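Local coordinates for D-aminopeptidase (PDB 1HI9), which removes N-terminal residues from peptides containing D-amino acids, using two zinc ions per subunit in the inner chamber of a self-compartmentalizing homodecamer, at residues 143-148 with 208-213. Residues are numbered along the deposited sequence; the frame is centred on the assembly and turned at random.
Sequences YYDVPV and VKPLTP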
ATOM      1  N   TYR A 143     -44.824  -6.295  19.979  1.00 43.29           N
ATOM      2  CA  TYR A 143     -45.679  -6.852  18.944  1.00 43.54           C
ATOM      3  C   TYR A 143     -45.971  -8.316  19.236  1.00 43.78           C
ATOM      4  O   TYR A 143     -47.044  -8.810  18.916  1.00 43.38           O
ATOM      5  CB  TYR A 143     -45.000  -6.746  17.583  1.00 44.03           C
ATOM      6  CG  TYR A 143     -45.836  -7.291  16.453  1.00 44.59           C
ATOM      7  CD1 TYR A 143     -46.822  -6.516  15.855  1.00 43.94           C
ATOM      8  CD2 TYR A 143     -45.657  -8.608  16.005  1.00 45.21           C
ATOM      9  CE1 TYR A 143     -47.622  -7.035  14.832  1.00 45.15           C
ATOM     10  CE2 TYR A 143     -46.450  -9.141  14.986  1.00 44.57           C
ATOM     11  CZ  TYR A 143     -47.433  -8.343  14.401  1.00 45.29           C
ATOM     12  OH  TYR A 143     -48.215  -8.851  13.382  1.00 44.52           O
ATOM     13  N   TYR A 144     -45.006  -9.011  19.831  1.00 45.38           N
ATOM     14  CA  TYR A 144     -45.177 -10.421  20.157  1.00 46.56           C
ATOM     15  C   TYR A 144     -45.600 -10.609  21.604  1.00 47.06           C
ATOM     16  O   TYR A 144     -45.602 -11.727  22.110  1.00 47.57           O
ATOM     17  CB  TYR A 144     -43.881 -11.197  19.903  1.00 46.81           C
ATOM     18  CG  TYR A 144     -43.485 -11.281  18.440  1.00 48.40           C
ATOM     19  CD1 TYR A 144     -42.514 -10.423  17.904  1.00 47.79           C
ATOM     20  CD2 TYR A 144     -44.077 -12.218  17.590  1.00 47.40           C
ATOM     21  CE1 TYR A 144     -42.143 -10.499  16.561  1.00 47.61           C
ATOM     22  CE2 TYR A 144     -43.714 -12.302  16.246  1.00 48.22           C
ATOM     23  CZ  TYR A 144     -42.746 -11.440  15.742  1.00 48.52           C
ATOM     24  OH  TYR A 144     -42.387 -11.530  14.421  1.00 49.37           O
ATOM     25  N   ASP A 145     -45.963  -9.511  22.260  1.00 48.03           N
ATOM     26  CA  ASP A 145     -46.383  -9.546  23.655  1.00 48.90           C
ATOM     27  C   ASP A 145     -45.301 -10.070  24.573  1.00 47.54           C
ATOM     28  O   ASP A 145     -45.587 -10.722  25.577  1.00 47.58           O
ATOM     29  CB  ASP A 145     -47.644 -10.389  23.818  1.00 50.76           C
ATOM     30  CG  ASP A 145     -48.889  -9.603  23.523  1.00 53.83           C
ATOM     31  OD1 ASP A 145     -49.184  -8.667  24.303  1.00 54.42           O
ATOM     32  OD2 ASP A 145     -49.563  -9.909  22.509  1.00 55.74           O
ATOM     33  N   VAL A 146     -44.056  -9.785  24.219  1.00 45.78           N
ATOM     34  CA  VAL A 146     -42.938 -10.216  25.032  1.00 43.89           C
ATOM     35  C   VAL A 146     -42.373  -8.992  25.715  1.00 43.53           C
ATOM     36  O   VAL A 146     -42.091  -7.986  25.078  1.00 43.98           O
ATOM     37  CB  VAL A 146     -41.849 -10.880  24.190  1.00 42.49           C
ATOM     38  CG1 VAL A 146     -40.679 -11.249  25.074  1.00 41.16           C
ATOM     39  CG2 VAL A 146     -42.414 -12.114  23.502  1.00 41.55           C
ATOM     40  N   PRO A 147     -42.233  -9.055  27.039  1.00 43.86           N
ATOM     41  CA  PRO A 147     -41.698  -7.935  27.817  1.00 43.10           C
ATOM     42  C   PRO A 147     -40.170  -7.921  27.902  1.00 42.77           C
ATOM     43  O   PRO A 147     -39.524  -8.969  27.925  1.00 41.97           O
ATOM     44  CB  PRO A 147     -42.340  -8.140  29.180  1.00 44.02           C
ATOM     45  CG  PRO A 147     -42.353  -9.650  29.294  1.00 43.70           C
ATOM     46  CD  PRO A 147     -42.818 -10.085  27.921  1.00 43.43           C
ATOM     47  N   VAL A 148     -39.606  -6.719  27.943  1.00 42.16           N
ATOM     48  CA  VAL A 148     -38.171  -6.549  28.051  1.00 42.12           C
ATOM     49  C   VAL A 148     -37.885  -6.549  29.549  1.00 43.28           C
ATOM     50  O   VAL A 148     -38.054  -5.538  30.232  1.00 43.56           O
ATOM     51  CB  VAL A 148     -37.719  -5.215  27.428  1.00 41.66           C
ATOM     52  CG1 VAL A 148     -36.236  -5.013  27.640  1.00 39.84           C
ATOM     53  CG2 VAL A 148     -38.056  -5.200  25.941  1.00 40.42           C
ATOM     54  N   VAL A 208     -43.272  -6.387  34.837  1.00 58.73           N
ATOM     55  CA  VAL A 208     -42.939  -5.746  33.572  1.00 56.82           C
ATOM     56  C   VAL A 208     -43.897  -6.131  32.457  1.00 56.00           C
ATOM     57  O   VAL A 208     -44.174  -7.310  32.241  1.00 54.83           O
ATOM     58  CB  VAL A 208     -41.516  -6.098  33.126  1.00 56.68           C
ATOM     59  CG1 VAL A 208     -41.180  -5.351  31.843  1.00 55.34           C
ATOM     60  CG2 VAL A 208     -40.532  -5.749  34.227  1.00 56.20           C
ATOM     61  N   LYS A 209     -44.393  -5.126  31.744  1.00 55.23           N
ATOM     62  CA  LYS A 209     -45.327  -5.368  30.655  1.00 55.58           C
ATOM     63  C   LYS A 209     -44.723  -5.078  29.293  1.00 54.49           C
ATOM     64  O   LYS A 209     -43.827  -4.246  29.161  1.00 54.45           O
ATOM     65  CB  LYS A 209     -46.594  -4.526  30.835  1.00 57.77           C
ATOM     66  CG  LYS A 209     -47.558  -5.043  31.891  1.00 60.73           C
ATOM     67  CD  LYS A 209     -48.880  -4.305  31.799  1.00 64.00           C
ATOM     68  CE  LYS A 209     -49.941  -4.927  32.700  1.00 67.15           C
ATOM     69  NZ  LYS A 209     -51.308  -4.319  32.495  1.00 67.77           N
ATOM     70  N   PRO A 210     -45.210  -5.771  28.257  1.00 53.51           N
ATOM     71  CA  PRO A 210     -44.721  -5.590  26.889  1.00 52.71           C
ATOM     72  C   PRO A 210     -44.965  -4.164  26.416  1.00 52.16           C
ATOM     73  O   PRO A 210     -45.987  -3.566  26.739  1.00 51.45           O
ATOM     74  CB  PRO A 210     -45.541  -6.607  26.092  1.00 52.65           C
ATOM     75  CG  PRO A 210     -45.795  -7.694  27.090  1.00 53.17           C
ATOM     76  CD  PRO A 210     -46.156  -6.898  28.325  1.00 53.76           C
ATOM     77  N   LEU A 211     -44.014  -3.621  25.663  1.00 51.19           N
ATOM     78  CA  LEU A 211     -44.142  -2.271  25.143  1.00 49.76           C
ATOM     79  C   LEU A 211     -44.995  -2.349  23.879  1.00 49.80           C
ATOM     80  O   LEU A 211     -44.474  -2.371  22.761  1.00 49.46           O
ATOM     81  CB  LEU A 211     -42.764  -1.705  24.802  1.00 50.23           C
ATOM     82  CG  LEU A 211     -42.516  -0.226  25.105  1.00 51.95           C
ATOM     83  CD1 LEU A 211     -41.330   0.251  24.277  1.00 52.76           C
ATOM     84  CD2 LEU A 211     -43.736   0.601  24.783  1.00 52.18           C
ATOM     85  N   THR A 212     -46.308  -2.396  24.061  1.00 49.04           N
ATOM     86  CA  THR A 212     -47.226  -2.501  22.940  1.00 48.16           C
ATOM     87  C   THR A 212     -47.102  -1.337  21.965  1.00 48.46           C
ATOM     88  O   THR A 212     -47.197  -0.167  22.354  1.00 47.86           O
ATOM     89  CB  THR A 212     -48.680  -2.596  23.437  1.00 48.82           C
ATOM     90  OG1 THR A 212     -48.786  -3.677  24.370  1.00 48.46           O
ATOM     91  CG2 THR A 212     -49.633  -2.840  22.266  1.00 48.07           C
ATOM     92  N   PRO A 213     -46.870  -1.645  20.679  1.00 47.49           N
ATOM     93  CA  PRO A 213     -46.734  -0.613  19.654  1.00 47.61           C
ATOM     94  C   PRO A 213     -48.073  -0.313  19.000  1.00 48.10           C
ATOM     95  O   PRO A 213     -48.999  -1.115  19.069  1.00 48.16           O
ATOM     96  CB  PRO A 213     -45.763  -1.252  18.675  1.00 47.53           C
ATOM     97  CG  PRO A 213     -46.244  -2.675  18.676  1.00 46.82           C
ATOM     98  CD  PRO A 213     -46.443  -2.955  20.154  1.00 46.62           C
TER
HETATM   99  O   HOH W   1     -41.207  -4.556  27.303  1.00 32.04           O
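Y143 meets P213 where helix 133-143 runs out into the turn leading to strand 148-152. A Schellman motif ends the helix, and the loop 208-213, on its way from helix 187-203 to strand 218-223, packs along the link from there to the strand. The P213 ring sits by the backbone of Y143, its CD 3.7 Å from Y143 N. M254 and L255 of helix 254-268 adjoin this end, touching P213 and Y143 respectively.

D145 is the C-prime residue of the Schellman motif, with the positive phi (61°) that such a position takes. V146 N and D145 N bond back to the carbonyl oxygens of the helix end. D145 O lies against the P210 ring, with P210 CG at 3.4 Å. The CA-CB bond of V146 points away from the other loop, and the side chain touches L91. V146 O lies 3.9 Å from P210 CB.

P147 is at the centre of the contact. Its ring and that of P210 lie side by side and point the same way, with P147 CD 3.9 Å from P210 CG. P147 CB also reaches the backbone of the other loop, 3.7 Å from V208 O. P147 O accepts a backbone hydrogen bond from A98, in strand 97-103, which neighbours strand 148-152 in the mixed sheet.

V148 opens the strand. One water joins the two backbones here, accepting from V148 N at 2.8 Å and donating to K209 O at 3.2 Å. V208 CG1 stands anti to the backbone N (chi1 -177°), which sets that methyl against V148 O at 3.5 Å.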